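Local coordinates for protein enoyl-CoA hydratase carB homologue (Streptomyces cattleya, PDB 5O34) that probably acts as a crotonase-family lyase in the biosynthesis of the carbapenem antibiotic thienamycin, at residues A194-T197 with V198-R201. Numbering follows the deposited sequence.
Sequences AGRT and VMQR
Arg-196 and Gln-200, one helical turn apart, form the polar, tightly packed side of this helix start. The Gln-200 amide nitrogen NE2 lies over one face of the Arg-196 guanidinium, 3.6 Å from CZ and displaced toward its rim, with the two planes 62° apart. Arg-196 reaches this place as an extended chain, its CG anti to the backbone N (chi1 -169°). The guanidinium goes on to Asn-256 and Phe-259 of the second subunit, by a hydrogen bond from NH2 and a cation-pi contact, while Gln-200 OE1 accepts a hydrogen bond from NE2 of His-221 of that subunit. Backbone hydrogen bonds run from Met-199 N to Gly-195 O (3.0 Å), Gln-200 N to Arg-196 O (2.9 Å) and Arg-201 N to Thr-197 O (2.9 Å). Gly-195 is the N-cap, and its positive phi (94°) lets the chain break from helix 184-194 and restart. The flank of partly exposed Ala-194 and Arg-201 is sparser: Ala-194 CB makes a single apolar touch on buried Val-198 CG1 (3.7 Å), both residues packing on Leu-219, and Arg-201 NH1 makes a long, weak ion pair with Asp-217. Helix 196-205 packs through Met-199 on helix 184-194 and through Val-198 and Arg-201 on helix 211-217; Arg-196, Thr-197 and Gln-200 make its polar contacts with the second subunit, on which Met-199 and Arg-201 also pack.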
loop_
_atom_site.group_PDB
_atom_site.type_symbol
_atom_site.label_atom_id
_atom_site.label_comp_id
_atom_site.label_asym_id
_atom_site.label_seq_id
_atom_site.Cartn_x
_atom_site.Cartn_y
_atom_site.Cartn_z
ATOM N N ALA A 194 1.486 -4.798 -4.598
ATOM C CA ALA A 194 1.997 -5.545 -3.457
ATOM C C ALA A 194 2.603 -4.719 -2.333
ATOM O O ALA A 194 2.959 -5.285 -1.296
ATOM C CB ALA A 194 3.010 -6.570 -3.938
ATOM N N GLY A 195 2.746 -3.420 -2.538
ATOM C CA GLY A 195 3.369 -2.557 -1.553
ATOM C C GLY A 195 4.857 -2.373 -1.799
ATOM O O GLY A 195 5.516 -3.216 -2.413
ATOM N N ARG A 196 5.380 -1.258 -1.282
ATOM C CA ARG A 196 6.747 -0.769 -1.363
ATOM C C ARG A 196 7.822 -1.819 -1.001
ATOM O O ARG A 196 8.781 -1.977 -1.750
ATOM C CB ARG A 196 6.852 0.492 -0.484
ATOM C CG ARG A 196 8.113 1.280 -0.648
ATOM C CD ARG A 196 7.944 2.690 -0.107
ATOM N NE ARG A 196 9.219 3.404 -0.091
ATOM C CZ ARG A 196 9.745 4.044 -1.130
ATOM N NH1 ARG A 196 9.105 4.081 -2.293
ATOM N NH2 ARG A 196 10.915 4.651 -1.016
ATOM N N THR A 197 7.663 -2.508 0.137
ATOM C CA THR A 197 8.581 -3.527 0.660
ATOM C C THR A 197 8.776 -4.679 -0.344
ATOM O O THR A 197 9.923 -5.008 -0.671
ATOM C CB THR A 197 8.073 -4.006 2.033
ATOM O OG1 THR A 197 7.989 -2.879 2.887
ATOM C CG2 THR A 197 8.963 -5.050 2.674
ATOM N N VAL A 198 7.660 -5.270 -0.839
ATOM C CA VAL A 198 7.693 -6.355 -1.820
ATOM C C VAL A 198 8.305 -5.852 -3.122
ATOM O O VAL A 198 9.183 -6.515 -3.669
ATOM C CB VAL A 198 6.323 -7.059 -1.999
ATOM C CG1 VAL A 198 6.354 -8.059 -3.158
ATOM C CG2 VAL A 198 5.923 -7.772 -0.707
ATOM N N MET A 199 7.919 -4.649 -3.560
ATOM C CA MET A 199 8.493 -4.033 -4.751
ATOM C C MET A 199 10.033 -3.994 -4.641
ATOM O O MET A 199 10.735 -4.481 -5.537
ATOM C CB MET A 199 7.925 -2.616 -4.926
ATOM C CG MET A 199 8.489 -1.863 -6.133
ATOM S SD MET A 199 9.963 -0.860 -5.798
ATOM C CE MET A 199 9.277 0.420 -4.671
ATOM N N GLN A 200 10.538 -3.434 -3.522
ATOM C CA GLN A 200 11.966 -3.258 -3.233
ATOM C C GLN A 200 12.702 -4.572 -3.143
ATOM O O GLN A 200 13.806 -4.682 -3.671
ATOM C CB GLN A 200 12.155 -2.442 -1.966
ATOM C CG GLN A 200 11.894 -0.955 -2.180
ATOM C CD GLN A 200 11.645 -0.185 -0.900
ATOM O OE1 GLN A 200 11.240 -0.721 0.144
ATOM N NE2 GLN A 200 11.823 1.110 -0.967
ATOM N N ARG A 201 12.075 -5.581 -2.526
ATOM C CA ARG A 201 12.648 -6.919 -2.415
ATOM C C ARG A 201 12.798 -7.520 -3.829
ATOM O O ARG A 201 13.862 -8.041 -4.158
ATOM C CB ARG A 201 11.759 -7.818 -1.546
ATOM C CG ARG A 201 11.805 -7.542 -0.051
ATOM C CD ARG A 201 10.805 -8.407 0.706
ATOM N NE ARG A 201 11.062 -9.842 0.512
ATOM C CZ ARG A 201 10.128 -10.794 0.544
ATOM N NH1 ARG A 201 8.856 -10.482 0.768
ATOM N NH2 ARG A 201 10.460 -12.064 0.344
#